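Local coordinates for protein L-lysine 6-monooxygenase (Pseudomonas syringae pv. tomato, PDB 5CQF) that probably hydroxylates the side-chain amine of lysine or a related amino acid for siderophore biosynthesis, as an FAD-dependent, NADPH-using monooxygenase, at residues Arg60-His71 with Pro108-Gly119. Numbering follows the deposited sequence.
Sequences RELLLAGTDINH and PASRHEWSDYLG
Arg-111 extends from the first turn of its helix into the type II turn Leu-64 to Thr-67. With CG anti to the backbone N and a bend at chi3, its guanidinium lies with one face over Leu-64 O, 3.4 Å from CZ, while NH2 meets Thr-67 O near the guanidinium plane. At 2.5 Å that NH2 to Thr-67 O hydrogen bond is implausibly short, so its exact length is doubtful. Glu-218 gives NH1 a salt bridge and also accepts from Gly-66 N, so one carboxylate ties arginine and turn together; Gly-66 suits the turn's positive phi. A second polar link joins the helices: His-112 ND1 donates to Glu-61 OE2 at 3.3 Å, almost straight (167°) and in the ring plane, although Glu-61 is poorly ordered.

Between these links Leu-64 CD1 makes an apolar contact with Trp-114 CB and also touches Ser-115 OG; the small serine lets the helices approach and turns its hydroxyl back to Arg-111 O. At the far end of the helix pair Gly-119, lacking a side chain, admits Arg-60, whose guanidinium covers its CA with one face and whose NH1 pairs with Asp-55.

The loop residues Ile-69 and His-71 pack on the Trp-114 indole. Ile-69 CB sits 3.7 Å from its CD1, and His-71 CE1 comes within 3.5 Å of CZ2, the rings oblique at 51°. At the indole edge, NE1 donates to a water (2.8 Å) that can in turn donate to Ile-69 O or Ala-109 O, though it has more acceptors in reach than protons.

The axes of helix segments 60-64 and 111-119 thus come within 9.4 Å at an angle of 128°, with Leu-118 touching helix 23-37, which follows strand 16-19 of a parallel sheet, and Arg-111 reaching helix 214-226.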
ATOM      1  N   ARG A  60      -2.289 -27.548 -14.972  1.00 77.48           N
ATOM      2  CA  ARG A  60      -1.479 -26.327 -14.996  1.00 76.07           C
ATOM      3  C   ARG A  60      -1.604 -25.557 -13.666  1.00 79.19           C
ATOM      4  O   ARG A  60      -0.603 -25.069 -13.120  1.00 80.42           O
ATOM      5  CB  ARG A  60      -1.895 -25.437 -16.167  1.00 75.65           C
ATOM      6  CG  ARG A  60      -1.697 -26.055 -17.547  1.00 74.53           C
ATOM      7  CD  ARG A  60      -2.138 -25.090 -18.638  1.00 73.64           C
ATOM      8  NE  ARG A  60      -2.655 -25.769 -19.827  1.00 75.14           N
ATOM      9  CZ  ARG A  60      -3.894 -25.645 -20.325  1.00 78.00           C
ATOM     10  NH1 ARG A  60      -4.232 -26.321 -21.423  1.00 80.48           N
ATOM     11  NH2 ARG A  60      -4.803 -24.857 -19.753  1.00 78.48           N
ATOM     12  N   GLU A  61      -2.834 -25.475 -13.150  1.00 79.92           N
ATOM     13  CA  GLU A  61      -3.116 -24.896 -11.829  1.00 80.91           C
ATOM     14  C   GLU A  61      -2.481 -25.699 -10.685  1.00 78.98           C
ATOM     15  O   GLU A  61      -2.054 -25.139  -9.678  1.00 78.53           O
ATOM     16  CB  GLU A  61      -4.630 -24.762 -11.605  1.00 80.72           C
ATOM     17  CG  GLU A  61      -5.283 -23.735 -12.519  1.00 82.47           C
ATOM     18  CD  GLU A  61      -6.681 -23.324 -12.080  1.00 85.77           C
ATOM     19  OE1 GLU A  61      -7.501 -24.217 -11.773  1.00 86.19           O
ATOM     20  OE2 GLU A  61      -6.958 -22.097 -12.053  1.00 89.71           O
ATOM     21  N   LEU A  62      -2.421 -27.012 -10.839  1.00 80.09           N
ATOM     22  CA  LEU A  62      -1.686 -27.842  -9.893  1.00 82.16           C
ATOM     23  C   LEU A  62      -0.198 -27.438  -9.854  1.00 76.95           C
ATOM     24  O   LEU A  62       0.414 -27.472  -8.789  1.00 71.38           O
ATOM     25  CB  LEU A  62      -1.834 -29.330 -10.249  1.00 88.71           C
ATOM     26  CG  LEU A  62      -1.763 -30.354  -9.110  1.00 93.71           C
ATOM     27  CD1 LEU A  62      -3.051 -30.372  -8.295  1.00 97.10           C
ATOM     28  CD2 LEU A  62      -1.476 -31.743  -9.663  1.00 95.18           C
ATOM     29  N   LEU A  63       0.360 -27.039 -11.003  1.00 73.21           N
ATOM     30  CA  LEU A  63       1.794 -26.696 -11.119  1.00 74.60           C
ATOM     31  C   LEU A  63       2.213 -25.377 -10.461  1.00 68.35           C
ATOM     32  O   LEU A  63       3.386 -25.173 -10.168  1.00 67.93           O
ATOM     33  CB  LEU A  63       2.205 -26.608 -12.589  1.00 76.67           C
ATOM     34  CG  LEU A  63       2.124 -27.887 -13.424  1.00 83.06           C
ATOM     35  CD1 LEU A  63       2.049 -27.562 -14.921  1.00 83.74           C
ATOM     36  CD2 LEU A  63       3.307 -28.793 -13.110  1.00 82.49           C
ATOM     37  N   LEU A  64       1.277 -24.457 -10.300  1.00 66.42           N
ATOM     38  CA  LEU A  64       1.611 -23.153  -9.760  1.00 67.03           C
ATOM     39  C   LEU A  64       1.514 -23.105  -8.234  1.00 64.29           C
ATOM     40  O   LEU A  64       2.091 -22.209  -7.608  1.00 58.14           O
ATOM     41  CB  LEU A  64       0.740 -22.074 -10.390  1.00 69.61           C
ATOM     42  CG  LEU A  64       0.825 -21.922 -11.919  1.00 69.77           C
ATOM     43  CD1 LEU A  64       0.379 -20.517 -12.297  1.00 68.78           C
ATOM     44  CD2 LEU A  64       2.221 -22.186 -12.467  1.00 68.21           C
ATOM     45  N   ALA A  65       0.830 -24.090  -7.650  1.00 59.21           N
ATOM     46  CA  ALA A  65       0.606 -24.128  -6.221  1.00 56.29           C
ATOM     47  C   ALA A  65       1.922 -24.016  -5.442  1.00 52.58           C
ATOM     48  O   ALA A  65       2.965 -24.469  -5.899  1.00 52.70           O
ATOM     49  CB  ALA A  65      -0.180 -25.368  -5.833  1.00 55.97           C
ATOM     50  N   GLY A  66       1.858 -23.357  -4.288  1.00 50.92           N
ATOM     51  CA  GLY A  66       3.038 -23.025  -3.488  1.00 52.60           C
ATOM     52  C   GLY A  66       3.986 -21.939  -4.018  1.00 53.03           C
ATOM     53  O   GLY A  66       4.992 -21.631  -3.363  1.00 53.29           O
ATOM     54  N   THR A  67       3.678 -21.357  -5.180  1.00 50.48           N
ATOM     55  CA  THR A  67       4.583 -20.420  -5.837  1.00 50.77           C
ATOM     56  C   THR A  67       4.225 -18.952  -5.568  1.00 45.85           C
ATOM     57  O   THR A  67       3.082 -18.551  -5.721  1.00 47.01           O
ATOM     58  CB  THR A  67       4.650 -20.687  -7.346  1.00 51.35           C
ATOM     59  OG1 THR A  67       4.926 -22.080  -7.545  1.00 52.66           O
ATOM     60  CG2 THR A  67       5.768 -19.835  -7.983  1.00 51.58           C
ATOM     61  N   ASP A  68       5.230 -18.170  -5.166  1.00 42.71           N
ATOM     62  CA  ASP A  68       5.068 -16.741  -4.895  1.00 41.31           C
ATOM     63  C   ASP A  68       4.994 -15.989  -6.219  1.00 41.09           C
ATOM     64  O   ASP A  68       5.998 -15.838  -6.916  1.00 41.33           O
ATOM     65  CB  ASP A  68       6.229 -16.223  -4.021  1.00 41.12           C
ATOM     66  CG  ASP A  68       6.148 -14.743  -3.732  1.00 40.29           C
ATOM     67  OD1 ASP A  68       5.087 -14.143  -4.010  1.00 42.13           O
ATOM     68  OD2 ASP A  68       7.150 -14.161  -3.217  1.00 40.82           O
ATOM     69  N   ILE A  69       3.791 -15.551  -6.567  1.00 40.86           N
ATOM     70  CA  ILE A  69       3.543 -14.800  -7.827  1.00 41.83           C
ATOM     71  C   ILE A  69       3.387 -13.326  -7.522  1.00 39.69           C
ATOM     72  O   ILE A  69       2.851 -12.565  -8.318  1.00 39.75           O
ATOM     73  CB  ILE A  69       2.299 -15.314  -8.663  1.00 42.63           C
ATOM     74  CG1 ILE A  69       1.030 -15.545  -7.826  1.00 42.97           C
ATOM     75  CG2 ILE A  69       2.610 -16.630  -9.346  1.00 42.38           C
ATOM     76  CD1 ILE A  69       0.403 -14.312  -7.242  1.00 43.02           C
ATOM     77  N   ASN A  70       3.875 -12.911  -6.366  1.00 40.83           N
ATOM     78  CA  ASN A  70       3.858 -11.500  -6.010  1.00 41.35           C
ATOM     79  C   ASN A  70       5.167 -10.913  -6.565  1.00 41.74           C
ATOM     80  O   ASN A  70       6.156 -10.685  -5.845  1.00 41.97           O
ATOM     81  CB  ASN A  70       3.686 -11.346  -4.502  1.00 41.96           C
ATOM     82  CG  ASN A  70       3.537  -9.913  -4.072  1.00 43.06           C
ATOM     83  OD1 ASN A  70       3.848  -9.002  -4.808  1.00 45.87           O
ATOM     84  ND2 ASN A  70       3.096  -9.712  -2.853  1.00 45.19           N
ATOM     85  N   HIS A  71       5.163 -10.769  -7.892  1.00 42.11           N
ATOM     86  CA  HIS A  71       6.259 -10.193  -8.646  1.00 39.41           C
ATOM     87  C   HIS A  71       5.725  -9.375  -9.818  1.00 40.03           C
ATOM     88  O   HIS A  71       4.539  -9.422 -10.191  1.00 35.95           O
ATOM     89  CB  HIS A  71       7.243 -11.262  -9.126  1.00 40.41           C
ATOM     90  CG  HIS A  71       6.654 -12.305 -10.012  1.00 40.00           C
ATOM     91  ND1 HIS A  71       6.150 -12.023 -11.265  1.00 40.77           N
ATOM     92  CD2 HIS A  71       6.532 -13.642  -9.851  1.00 40.99           C
ATOM     93  CE1 HIS A  71       5.727 -13.141 -11.830  1.00 41.48           C
ATOM     94  NE2 HIS A  71       5.956 -14.143 -11.000  1.00 40.98           N
ATOM     95  N   PRO A 108      -0.607  -7.368  -7.911  1.00 45.27           N
ATOM     96  CA  PRO A 108      -0.052  -8.291  -8.880  1.00 42.45           C
ATOM     97  C   PRO A 108      -1.122  -9.247  -9.366  1.00 39.48           C
ATOM     98  O   PRO A 108      -2.150  -9.370  -8.739  1.00 40.66           O
ATOM     99  CB  PRO A 108       1.049  -9.028  -8.117  1.00 43.22           C
ATOM    100  CG  PRO A 108       1.051  -8.484  -6.733  1.00 45.63           C
ATOM    101  CD  PRO A 108      -0.163  -7.638  -6.543  1.00 46.58           C
ATOM    102  N   ALA A 109      -0.860  -9.870 -10.504  1.00 37.63           N
ATOM    103  CA  ALA A 109      -1.740 -10.777 -11.150  1.00 37.17           C
ATOM    104  C   ALA A 109      -1.927 -11.950 -10.242  1.00 39.98           C
ATOM    105  O   ALA A 109      -1.003 -12.315  -9.535  1.00 43.18           O
ATOM    106  CB  ALA A 109      -1.106 -11.246 -12.441  1.00 36.59           C
ATOM    107  N   SER A 110      -3.082 -12.596 -10.319  1.00 39.43           N
ATOM    108  CA  SER A 110      -3.371 -13.712  -9.457  1.00 39.13           C
ATOM    109  C   SER A 110      -2.788 -14.983 -10.031  1.00 40.05           C
ATOM    110  O   SER A 110      -2.466 -15.078 -11.215  1.00 38.65           O
ATOM    111  CB  SER A 110      -4.883 -13.872  -9.251  1.00 39.62           C
ATOM    112  OG  SER A 110      -5.513 -14.272 -10.468  1.00 39.81           O
ATOM    113  N   ARG A 111      -2.625 -15.958  -9.154  1.00 41.23           N
ATOM    114  CA  ARG A 111      -2.290 -17.291  -9.569  1.00 44.97           C
ATOM    115  C   ARG A 111      -3.185 -17.773 -10.708  1.00 41.08           C
ATOM    116  O   ARG A 111      -2.716 -18.349 -11.675  1.00 39.43           O
ATOM    117  CB  ARG A 111      -2.444 -18.230  -8.388  1.00 51.81           C
ATOM    118  CG  ARG A 111      -2.214 -19.688  -8.743  1.00 61.24           C
ATOM    119  CD  ARG A 111      -1.795 -20.489  -7.524  1.00 67.97           C
ATOM    120  NE  ARG A 111      -0.617 -19.889  -6.894  1.00 72.85           N
ATOM    121  CZ  ARG A 111      -0.086 -20.314  -5.753  1.00 71.34           C
ATOM    122  NH1 ARG A 111      -0.623 -21.357  -5.132  1.00 76.80           N
ATOM    123  NH2 ARG A 111       0.968 -19.692  -5.237  1.00 65.00           N
ATOM    124  N   HIS A 112      -4.476 -17.555 -10.571  1.00 39.66           N
ATOM    125  CA  HIS A 112      -5.439 -18.012 -11.581  1.00 40.82           C
ATOM    126  C   HIS A 112      -5.146 -17.346 -12.945  1.00 38.17           C
ATOM    127  O   HIS A 112      -5.144 -18.013 -13.974  1.00 36.79           O
ATOM    128  CB  HIS A 112      -6.862 -17.761 -11.052  1.00 42.39           C
ATOM    129  CG  HIS A 112      -7.951 -17.937 -12.059  1.00 46.27           C
ATOM    130  ND1 HIS A 112      -8.210 -19.139 -12.689  1.00 49.44           N
ATOM    131  CD2 HIS A 112      -8.906 -17.076 -12.490  1.00 48.42           C
ATOM    132  CE1 HIS A 112      -9.250 -19.001 -13.492  1.00 49.11           C
ATOM    133  NE2 HIS A 112      -9.691 -17.758 -13.390  1.00 50.33           N
ATOM    134  N   GLU A 113      -4.824 -16.051 -12.928  1.00 35.81           N
ATOM    135  CA  GLU A 113      -4.473 -15.351 -14.146  1.00 34.94           C
ATOM    136  C   GLU A 113      -3.170 -15.878 -14.762  1.00 34.36           C
ATOM    137  O   GLU A 113      -3.107 -16.140 -15.978  1.00 33.45           O
ATOM    138  CB  GLU A 113      -4.449 -13.819 -13.959  1.00 34.44           C
ATOM    139  CG  GLU A 113      -4.377 -13.086 -15.305  1.00 34.77           C
ATOM    140  CD  GLU A 113      -4.688 -11.594 -15.272  1.00 34.97           C
ATOM    141  OE1 GLU A 113      -4.540 -10.919 -14.219  1.00 36.66           O
ATOM    142  OE2 GLU A 113      -5.080 -11.058 -16.333  1.00 34.19           O
ATOM    143  N   TRP A 114      -2.139 -16.069 -13.952  1.00 33.98           N
ATOM    144  CA  TRP A 114      -0.891 -16.654 -14.475  1.00 34.03           C
ATOM    145  C   TRP A 114      -1.090 -18.051 -15.068  1.00 35.91           C
ATOM    146  O   TRP A 114      -0.481 -18.373 -16.087  1.00 35.69           O
ATOM    147  CB  TRP A 114       0.184 -16.724 -13.393  1.00 33.74           C
ATOM    148  CG  TRP A 114       0.801 -15.429 -13.059  1.00 33.08           C
ATOM    149  CD1 TRP A 114       0.649 -14.707 -11.905  1.00 34.23           C
ATOM    150  CD2 TRP A 114       1.670 -14.682 -13.879  1.00 33.10           C
ATOM    151  NE1 TRP A 114       1.396 -13.558 -11.962  1.00 33.91           N
ATOM    152  CE2 TRP A 114       2.034 -13.533 -13.171  1.00 33.20           C
ATOM    153  CE3 TRP A 114       2.188 -14.879 -15.154  1.00 34.65           C
ATOM    154  CZ2 TRP A 114       2.854 -12.592 -13.700  1.00 34.92           C
ATOM    155  CZ3 TRP A 114       2.991 -13.936 -15.678  1.00 34.26           C
ATOM    156  CH2 TRP A 114       3.321 -12.818 -14.974  1.00 35.45           C
ATOM    157  N   SER A 115      -1.943 -18.874 -14.453  1.00 37.87           N
ATOM    158  CA  SER A 115      -2.334 -20.171 -15.049  1.00 40.99           C
ATOM    159  C   SER A 115      -2.939 -20.022 -16.426  1.00 39.71           C
ATOM    160  O   SER A 115      -2.516 -20.698 -17.381  1.00 40.29           O
ATOM    161  CB  SER A 115      -3.372 -20.907 -14.184  1.00 44.10           C
ATOM    162  OG  SER A 115      -2.774 -21.286 -12.965  1.00 50.02           O
ATOM    163  N   ASP A 116      -3.946 -19.156 -16.523  1.00 38.12           N
ATOM    164  CA  ASP A 116      -4.578 -18.872 -17.805  1.00 37.94           C
ATOM    165  C   ASP A 116      -3.571 -18.413 -18.843  1.00 36.47           C
ATOM    166  O   ASP A 116      -3.570 -18.894 -19.988  1.00 36.66           O
ATOM    167  CB  ASP A 116      -5.664 -17.812 -17.652  1.00 39.11           C
ATOM    168  CG  ASP A 116      -6.549 -17.720 -18.886  1.00 40.51           C
ATOM    169  OD1 ASP A 116      -7.287 -18.684 -19.134  1.00 43.38           O
ATOM    170  OD2 ASP A 116      -6.509 -16.718 -19.620  1.00 40.85           O
ATOM    171  N   TYR A 117      -2.698 -17.491 -18.441  1.00 35.17           N
ATOM    172  CA  TYR A 117      -1.603 -17.049 -19.320  1.00 34.54           C
ATOM    173  C   TYR A 117      -0.805 -18.230 -19.799  1.00 35.91           C
ATOM    174  O   TYR A 117      -0.506 -18.380 -20.967  1.00 35.27           O
ATOM    175  CB  TYR A 117      -0.690 -16.063 -18.580  1.00 33.64           C
ATOM    176  CG  TYR A 117       0.668 -15.808 -19.228  1.00 32.79           C
ATOM    177  CD1 TYR A 117       0.781 -15.138 -20.442  1.00 32.41           C
ATOM    178  CD2 TYR A 117       1.850 -16.230 -18.597  1.00 32.43           C
ATOM    179  CE1 TYR A 117       2.026 -14.912 -21.016  1.00 32.66           C
ATOM    180  CE2 TYR A 117       3.090 -16.000 -19.158  1.00 30.72           C
ATOM    181  CZ  TYR A 117       3.179 -15.350 -20.352  1.00 31.68           C
ATOM    182  OH  TYR A 117       4.411 -15.157 -20.894  1.00 32.13           O
ATOM    183  N   LEU A 118      -0.463 -19.089 -18.861  1.00 37.54           N
ATOM    184  CA  LEU A 118       0.380 -20.212 -19.160  1.00 38.80           C
ATOM    185  C   LEU A 118      -0.286 -21.167 -20.149  1.00 38.14           C
ATOM    186  O   LEU A 118       0.354 -21.669 -21.076  1.00 38.33           O
ATOM    187  CB  LEU A 118       0.717 -20.900 -17.845  1.00 40.97           C
ATOM    188  CG  LEU A 118       1.411 -22.221 -18.028  1.00 44.18           C
ATOM    189  CD1 LEU A 118       2.877 -21.957 -18.283  1.00 44.62           C
ATOM    190  CD2 LEU A 118       1.202 -23.071 -16.787  1.00 48.31           C
ATOM    191  N   GLY A 119      -1.573 -21.426 -19.977  1.00 38.54           N
ATOM    192  CA  GLY A 119      -2.342 -22.188 -21.003  1.00 38.16           C
ATOM    193  C   GLY A 119      -2.380 -21.435 -22.326  1.00 38.79           C
ATOM    194  O   GLY A 119      -2.317 -22.024 -23.393  1.00 40.18           O
TER
HETATM  195  O   HOH W   1       1.801 -11.202 -10.468  1.00 50.06           O